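Local coordinates for halocarboxylic acid dehalogenase DehI (Pseudomonas putida, PDB 3BJX), which is a group I haloacid dehalogenase, probably hydrolysing the carbon-halogen bond of alpha-halocarboxylic acids, at residues Lys102-Leu105 / Tyr106-Phe110; Ile115-Val118 / Arg119-Leu122; Val214-Ile217 / Val218-Val222; His293-Glu296 / Cys297-Ala301. All coordinates share one frame; numbering follows the deposited sequence.

All four contacts are local, each made between successive turns of one helix or at its end, so none encloses a long loop; along the chain they run in series without nesting or crossing. Interaction 1 covers most of helix 101-107 and the turn that leaves it, and interaction 2 lies near the start of the next helix, 112-143, with Tyr106 and Leu105 packed on Ile115. Interaction 3, on helix 212-223, is tied back to interaction 1 by the Arg104-Glu221 salt bridge, and interaction 4 ends helix 267-299, tied to interaction 2 by Arg119-Asp299. Their centres are about 12 to 14 Å apart, and together they join four helices into one packed cluster.

Interaction 1: Lys102-Leu105 / Tyr106-Phe110; sequences KERL and YAAGF
Tyr106 reaches back one turn along the helix and lies among the backbone and side chains of Lys102 and Glu103. Its CB sits 3.3 Å from Glu103 O, and with CG anti to the carbonyl carbon (chi1 -74°) the ring turns back toward the preceding turn. Tyr106 CG then passes 3.5 Å from Lys102 O, which lies over one ring face, offset toward the rim. On the ring's edge, Tyr106 CD2 meets Glu103 OE1 at 3.2 Å, while CE2 lies nearer OE2; the carboxylate is turned 68° from the ring. CZ and OH run alongside the Lys102 chain, Tyr106 OH being 4.0 Å from Lys102 CD, and the hydroxyl bonds to Asp112 beyond the turn. This is the C-terminal end of helix 101-107, where i to i+4 bonds such as Tyr106 N to Lys102 O (2.9 Å, 166°) give way to a turn with a cis peptide before Phe110. A leucine in place of Tyr106 would probably leave Asp112 without its hydroxyl partner and the Lys102 methylenes without the ring's far end to lie along. Past the turn, Phe110 presents its ring edge to Leu105 O, and its CD2 lies 4.1 Å from Leu105 CD2.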
# COMPACT_ATOMS: atom_id res chain seq x y z
N LYS A 102 0.74 -33.11 1.44
CA LYS A 102 1.65 -34.17 1.02
C LYS A 102 0.92 -35.30 0.27
O LYS A 102 1.29 -35.62 -0.85
CB LYS A 102 2.38 -34.70 2.24
CG LYS A 102 3.37 -35.80 1.97
CD LYS A 102 3.98 -36.31 3.28
CE LYS A 102 4.18 -35.16 4.28
NZ LYS A 102 5.50 -35.25 4.95
N GLU A 103 -0.12 -35.88 0.88
CA GLU A 103 -0.99 -36.87 0.20
C GLU A 103 -1.60 -36.34 -1.11
O GLU A 103 -1.77 -37.09 -2.08
CB GLU A 103 -2.10 -37.37 1.13
CG GLU A 103 -1.67 -38.27 2.32
CD GLU A 103 -0.89 -39.55 1.90
OE1 GLU A 103 -1.12 -40.11 0.79
OE2 GLU A 103 -0.05 -40.00 2.72
N ARG A 104 -1.94 -35.05 -1.13
CA ARG A 104 -2.40 -34.36 -2.33
C ARG A 104 -1.38 -34.34 -3.44
O ARG A 104 -1.72 -34.51 -4.62
CB ARG A 104 -2.83 -32.92 -1.98
CG ARG A 104 -3.23 -32.05 -3.19
CD ARG A 104 -4.47 -32.63 -3.88
NE ARG A 104 -4.82 -31.98 -5.15
CZ ARG A 104 -4.53 -32.45 -6.36
NH1 ARG A 104 -3.85 -33.59 -6.49
NH2 ARG A 104 -4.92 -31.78 -7.45
N LEU A 105 -0.12 -34.10 -3.09
CA LEU A 105 0.95 -34.07 -4.06
C LEU A 105 1.30 -35.47 -4.53
O LEU A 105 1.61 -35.67 -5.70
CB LEU A 105 2.18 -33.31 -3.51
CG LEU A 105 1.93 -31.80 -3.31
CD1 LEU A 105 3.08 -31.15 -2.55
CD2 LEU A 105 1.64 -31.06 -4.63
N TYR A 106 1.18 -36.46 -3.64
CA TYR A 106 1.21 -37.86 -4.06
C TYR A 106 0.20 -38.12 -5.16
O TYR A 106 0.54 -38.67 -6.21
CB TYR A 106 0.89 -38.79 -2.89
CG TYR A 106 1.99 -38.95 -1.86
CD1 TYR A 106 3.33 -38.76 -2.20
CD2 TYR A 106 1.69 -39.35 -0.58
CE1 TYR A 106 4.33 -38.94 -1.25
CE2 TYR A 106 2.68 -39.53 0.38
CZ TYR A 106 4.00 -39.33 0.05
OH TYR A 106 4.96 -39.50 1.03
N ALA A 107 -1.05 -37.72 -4.91
CA ALA A 107 -2.15 -37.90 -5.83
C ALA A 107 -1.89 -37.20 -7.16
O ALA A 107 -2.37 -37.64 -8.21
CB ALA A 107 -3.44 -37.40 -5.21
N ALA A 108 -1.12 -36.11 -7.12
CA ALA A 108 -0.66 -35.47 -8.35
C ALA A 108 0.63 -36.15 -8.83
O ALA A 108 1.11 -35.85 -9.92
CB ALA A 108 -0.45 -33.98 -8.11
N GLY A 109 1.09 -37.13 -8.03
CA GLY A 109 2.48 -37.66 -7.91
C GLY A 109 3.59 -37.18 -8.81
O GLY A 109 3.59 -37.55 -9.99
N PHE A 110 4.59 -36.42 -8.35
CA PHE A 110 5.17 -36.25 -6.98
C PHE A 110 5.43 -37.40 -6.00
O PHE A 110 4.53 -37.96 -5.37
CB PHE A 110 4.70 -34.95 -6.29
CG PHE A 110 4.53 -33.80 -7.25
CD1 PHE A 110 5.65 -33.20 -7.82
CD2 PHE A 110 3.26 -33.34 -7.59
CE1 PHE A 110 5.50 -32.15 -8.72
CE2 PHE A 110 3.11 -32.30 -8.48
CZ PHE A 110 4.22 -31.70 -9.05

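Interaction 2: Ile115-Val118 / Arg119-Leu122; sequences IEKV and RRVL
Glu116 and Arg119 slant across one another one turn apart, their carboxylate and guanidinium planes 34° apart. OE1 of Glu116 takes a hydrogen bond from Arg119 NH1 (3.2 Å), part of a salt bridge. The nitrogen comes from above the carboxylate, 57° out of its plane, so the fit is not a flat, two-pronged one. The Arg119 chain stays extended to CD and bends at chi3 (-69°), which brings the guanidinium back beside Glu116; Arg119 CD itself passes 3.5 Å from Glu116 OE1. A methionine in place of Arg119 would probably leave both Glu116 and Asp299 without their cationic mate. Lys117 and Arg120 run side by side, pointing the same way, and bring like charges together, Lys117 NZ 4.4 Å from Arg120 NH1; the salt bridge of Arg120 to Asp170 probably offsets this. On the buried side of helix 112-143, Val118 CG1 lies 3.8 Å from Leu122 CD1, and the same two residues are joined by the i to i+4 bond from Leu122 N to Val118 O (2.9 Å). The helix is thus amphipathic here: Arg119 links Glu116 of its own helix to Asp299 of helix 267-299, and these carboxylates probably offset the like charge of nearby Lys102.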
# COMPACT_ATOMS: atom_id res chain seq x y z
N ILE A 115 8.63 -33.71 -3.52
CA ILE A 115 8.07 -32.97 -2.41
C ILE A 115 9.17 -32.33 -1.52
O ILE A 115 8.96 -31.22 -0.99
CB ILE A 115 7.10 -33.87 -1.60
CG1 ILE A 115 5.91 -34.29 -2.49
CG2 ILE A 115 6.62 -33.14 -0.35
CD1 ILE A 115 5.05 -35.48 -1.95
N GLU A 116 10.33 -32.99 -1.39
CA GLU A 116 11.49 -32.45 -0.67
C GLU A 116 12.09 -31.21 -1.35
O GLU A 116 12.54 -30.25 -0.68
CB GLU A 116 12.57 -33.54 -0.42
CG GLU A 116 13.82 -33.11 0.43
CD GLU A 116 13.50 -32.49 1.81
OE1 GLU A 116 12.80 -33.12 2.64
OE2 GLU A 116 13.97 -31.36 2.08
N LYS A 117 12.04 -31.20 -2.68
CA LYS A 117 12.48 -30.06 -3.45
C LYS A 117 11.55 -28.87 -3.25
O LYS A 117 12.03 -27.75 -3.13
CB LYS A 117 12.61 -30.43 -4.92
CG LYS A 117 13.63 -31.53 -5.19
CD LYS A 117 14.85 -31.29 -4.36
CE LYS A 117 15.95 -32.22 -4.74
NZ LYS A 117 17.21 -31.71 -4.13
N VAL A 118 10.24 -29.11 -3.20
CA VAL A 118 9.22 -28.07 -2.92
C VAL A 118 9.48 -27.53 -1.50
O VAL A 118 9.71 -26.34 -1.32
CB VAL A 118 7.77 -28.65 -3.09
CG1 VAL A 118 6.69 -27.70 -2.54
CG2 VAL A 118 7.49 -29.04 -4.58
N ARG A 119 9.47 -28.42 -0.51
CA ARG A 119 9.84 -28.13 0.89
C ARG A 119 11.12 -27.27 1.08
O ARG A 119 11.12 -26.38 1.93
CB ARG A 119 9.96 -29.47 1.66
CG ARG A 119 10.43 -29.34 3.09
CD ARG A 119 10.51 -30.67 3.80
NE ARG A 119 9.20 -31.27 4.04
CZ ARG A 119 8.78 -32.39 3.45
NH1 ARG A 119 9.56 -33.03 2.59
NH2 ARG A 119 7.58 -32.88 3.72
N ARG A 120 12.18 -27.56 0.33
CA ARG A 120 13.45 -26.83 0.45
C ARG A 120 13.25 -25.37 0.12
O ARG A 120 13.79 -24.48 0.80
CB ARG A 120 14.54 -27.44 -0.45
CG ARG A 120 15.05 -28.82 -0.01
CD ARG A 120 16.22 -29.38 -0.86
NE ARG A 120 17.54 -28.91 -0.42
CZ ARG A 120 18.35 -28.13 -1.16
NH1 ARG A 120 17.97 -27.73 -2.37
NH2 ARG A 120 19.53 -27.75 -0.68
N VAL A 121 12.49 -25.14 -0.94
CA VAL A 121 12.07 -23.82 -1.43
C VAL A 121 11.15 -23.14 -0.42
O VAL A 121 11.38 -21.99 -0.03
CB VAL A 121 11.33 -23.97 -2.82
CG1 VAL A 121 10.59 -22.66 -3.23
CG2 VAL A 121 12.30 -24.46 -3.91
N LEU A 122 10.11 -23.85 0.01
CA LEU A 122 9.20 -23.28 0.99
C LEU A 122 9.97 -22.80 2.24
O LEU A 122 9.72 -21.69 2.73
CB LEU A 122 8.08 -24.28 1.34
CG LEU A 122 7.01 -24.66 0.29
CD1 LEU A 122 6.18 -25.86 0.78
CD2 LEU A 122 6.10 -23.49 -0.04

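Interaction 3: Val214-Ile217 / Val218-Val222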
# COMPACT_ATOMS: atom_id res chain seq x y z
N VAL A 214 2.44 -27.86 -8.94
CA VAL A 214 2.53 -27.56 -7.51
C VAL A 214 1.94 -26.16 -7.24
O VAL A 214 1.14 -25.96 -6.31
CB VAL A 214 4.01 -27.62 -6.99
CG1 VAL A 214 4.16 -26.95 -5.63
CG2 VAL A 214 4.52 -29.05 -6.93
N LEU A 215 2.34 -25.20 -8.08
CA LEU A 215 1.90 -23.83 -7.98
C LEU A 215 0.38 -23.75 -8.20
O LEU A 215 -0.32 -23.03 -7.46
CB LEU A 215 2.63 -22.92 -8.97
CG LEU A 215 2.20 -21.44 -9.00
CD1 LEU A 215 2.25 -20.77 -7.62
CD2 LEU A 215 3.05 -20.68 -9.97
N GLN A 216 -0.12 -24.50 -9.17
CA GLN A 216 -1.55 -24.56 -9.41
C GLN A 216 -2.34 -25.06 -8.19
O GLN A 216 -3.28 -24.41 -7.76
CB GLN A 216 -1.84 -25.41 -10.64
CG GLN A 216 -3.31 -25.56 -10.92
CD GLN A 216 -3.60 -25.78 -12.38
OE1 GLN A 216 -3.01 -26.65 -13.03
NE2 GLN A 216 -4.52 -24.98 -12.92
N ILE A 217 -1.95 -26.23 -7.67
CA ILE A 217 -2.58 -26.86 -6.51
C ILE A 217 -2.55 -25.96 -5.27
O ILE A 217 -3.57 -25.78 -4.60
CB ILE A 217 -1.91 -28.23 -6.19
CG1 ILE A 217 -2.23 -29.25 -7.28
CG2 ILE A 217 -2.32 -28.77 -4.82
CD1 ILE A 217 -1.54 -30.58 -7.10
N VAL A 218 -1.38 -25.39 -4.97
CA VAL A 218 -1.27 -24.52 -3.79
C VAL A 218 -2.04 -23.20 -3.96
O VAL A 218 -2.57 -22.66 -2.98
CB VAL A 218 0.20 -24.30 -3.30
CG1 VAL A 218 0.92 -25.66 -3.12
CG2 VAL A 218 0.99 -23.36 -4.23
N THR A 219 -2.15 -22.72 -5.20
CA THR A 219 -2.93 -21.52 -5.50
C THR A 219 -4.43 -21.79 -5.36
O THR A 219 -5.11 -21.13 -4.56
CB THR A 219 -2.61 -20.91 -6.92
OG1 THR A 219 -1.25 -20.44 -6.96
CG2 THR A 219 -3.55 -19.75 -7.28
N ASP A 220 -4.93 -22.77 -6.12
CA ASP A 220 -6.40 -22.97 -6.28
C ASP A 220 -7.04 -23.77 -5.15
O ASP A 220 -8.24 -23.66 -4.89
CB ASP A 220 -6.75 -23.65 -7.62
CG ASP A 220 -6.43 -22.77 -8.84
OD1 ASP A 220 -6.23 -21.55 -8.69
OD2 ASP A 220 -6.38 -23.32 -9.95
N GLU A 221 -6.24 -24.58 -4.48
CA GLU A 221 -6.74 -25.53 -3.51
C GLU A 221 -6.31 -25.21 -2.09
O GLU A 221 -7.02 -25.55 -1.12
CB GLU A 221 -6.32 -26.96 -3.88
CG GLU A 221 -6.44 -27.30 -5.37
CD GLU A 221 -6.05 -28.75 -5.66
OE1 GLU A 221 -6.06 -29.56 -4.71
OE2 GLU A 221 -5.73 -29.08 -6.84
N VAL A 222 -5.13 -24.60 -1.95
CA VAL A 222 -4.61 -24.25 -0.64
C VAL A 222 -4.86 -22.76 -0.33
O VAL A 222 -5.43 -22.44 0.70
CB VAL A 222 -3.08 -24.65 -0.44
CG1 VAL A 222 -2.59 -24.34 0.99
CG2 VAL A 222 -2.83 -26.12 -0.76
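Thr219 holds its OG1 anti to the carbonyl carbon (chi1 -65°), beside its own backbone N, and this turns the hydroxyl back to Leu215 O. Thr219 OG1 donates to Leu215 O at 2.8 Å, and Thr219 N donates to the same Leu215 O at 2.9 Å. The two donors come from opposite faces of the carbonyl plane, so one buried acceptor is gripped twice and the hydroxyl's rotation is fixed. Leu215, bent beyond CG, brings its CD1 to 3.6 Å from Thr219 OG1, an apolar flank to the bond. Further along, Glu221 runs extended beyond CG and slants over Ile217: its OE2 lies 3.5 Å from Ile217 CG1, and Glu221 CG lies against Ile217 O. The Ile217 carbonyl is where the helix widens, taking a bond from Glu221 N (2.9 Å, 139°) and a weak one from Val222 N (3.3 Å), the i to i+5 link of a pi-type turn. Val214 and Val218 add a looser apolar contact between their CG1 atoms. Helix 212-223 is covered on several sides. Leu215 and Thr219 touch helix 183-195, whose Arg191 pairs with Asp220; Ile217 packs on helix 101-107, from which Arg104 reaches Glu221; Val218 and Val222 meet Ile294 of helix 267-299.

Interaction 4: His293-Glu296 / Cys297-Ala301; sequences HITE and CLDGA
Cys297 and His293 make the closely packed, buried half of this helix end. With SG anti to the carbonyl carbon (chi1 -74°), the sulfur of Cys297 comes over one face of the His293 imidazole, 4.3 Å from the ring centroid and 23° off the normal, a sulfur-aromatic contact displaced toward the rim, where His293 NE2 is the closest ring atom to Cys297 SG at 4.0 Å. Cys297 SG also lies 3.6 Å from His293 O, the acceptor of Cys297 N. One residue on, Leu298 N makes two weak bonds, to Ile294 O and Thr295 O, before Asp299 N bonds Thr295 O at 2.8 Å. The more exposed side is looser. Glu296 extends past the chain's exit, its CG resting 3.8 Å from Gly300 C and Glu296 OE2 no nearer than 4.2 Å to Ala301 CB. Gly300 N reaches Glu296 O at 2.9 Å from above the carbonyl plane, and the positive phi of Gly300 breaks the helix; a CB here would run into Asp299 O, which favours glycine. Gly300 is also the N-cap of helix 301-305. Around the end of helix 267-299, Asp299 shares a hydrogen bond with Tyr123 and Thr295 packs on Leu122, both of helix 112-143; Cys297 packs on Val222 of helix 212-223, and Leu298 rests on Leu101 and Lys102 of helix 101-107.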
# COMPACT_ATOMS: atom_id res chain seq x y z
N HIS A 293 1.42 -20.79 5.52
CA HIS A 293 0.21 -21.59 5.40
C HIS A 293 0.37 -22.84 4.56
O HIS A 293 -0.01 -23.91 5.00
CB HIS A 293 -0.99 -20.81 4.89
CG HIS A 293 -2.29 -21.53 5.11
ND1 HIS A 293 -2.74 -21.88 6.36
CD2 HIS A 293 -3.21 -21.99 4.23
CE1 HIS A 293 -3.89 -22.52 6.25
NE2 HIS A 293 -4.20 -22.60 4.96
N ILE A 294 0.92 -22.71 3.36
CA ILE A 294 1.21 -23.87 2.52
C ILE A 294 2.14 -24.86 3.25
O ILE A 294 1.88 -26.05 3.27
CB ILE A 294 1.85 -23.42 1.18
CG1 ILE A 294 0.80 -22.73 0.29
CG2 ILE A 294 2.52 -24.57 0.45
CD1 ILE A 294 1.39 -21.82 -0.81
N THR A 295 3.21 -24.35 3.84
CA THR A 295 4.13 -25.17 4.64
C THR A 295 3.43 -25.96 5.74
O THR A 295 3.74 -27.13 5.95
CB THR A 295 5.25 -24.32 5.24
OG1 THR A 295 5.79 -23.49 4.20
CG2 THR A 295 6.36 -25.19 5.80
N GLU A 296 2.48 -25.31 6.41
CA GLU A 296 1.73 -25.93 7.49
C GLU A 296 0.84 -27.07 6.98
O GLU A 296 0.67 -28.09 7.66
CB GLU A 296 0.90 -24.88 8.22
CG GLU A 296 0.25 -25.36 9.51
CD GLU A 296 -0.77 -24.38 10.08
OE1 GLU A 296 -0.77 -23.17 9.72
OE2 GLU A 296 -1.58 -24.84 10.90
N CYS A 297 0.25 -26.89 5.81
CA CYS A 297 -0.58 -27.91 5.19
C CYS A 297 0.27 -29.09 4.80
O CYS A 297 -0.25 -30.19 4.68
CB CYS A 297 -1.27 -27.38 3.95
SG CYS A 297 -2.65 -26.26 4.26
N LEU A 298 1.57 -28.86 4.60
CA LEU A 298 2.50 -29.91 4.22
C LEU A 298 3.09 -30.65 5.42
O LEU A 298 3.03 -31.88 5.47
CB LEU A 298 3.62 -29.37 3.33
CG LEU A 298 4.49 -30.43 2.64
CD1 LEU A 298 3.70 -31.19 1.58
CD2 LEU A 298 5.77 -29.83 2.03
N ASP A 299 3.64 -29.89 6.38
CA ASP A 299 4.45 -30.44 7.47
C ASP A 299 3.88 -30.21 8.87
O ASP A 299 4.41 -30.76 9.84
CB ASP A 299 5.85 -29.81 7.46
CG ASP A 299 6.67 -30.19 6.25
OD1 ASP A 299 6.38 -31.19 5.54
OD2 ASP A 299 7.65 -29.46 6.01
N GLY A 300 2.86 -29.36 9.01
CA GLY A 300 2.32 -29.02 10.32
C GLY A 300 2.84 -27.72 10.91
O GLY A 300 3.70 -27.05 10.34
N ALA A 301 2.30 -27.37 12.08
CA ALA A 301 2.45 -26.04 12.65
C ALA A 301 3.81 -25.76 13.23
O ALA A 301 4.24 -24.61 13.27
CB ALA A 301 1.37 -25.79 13.69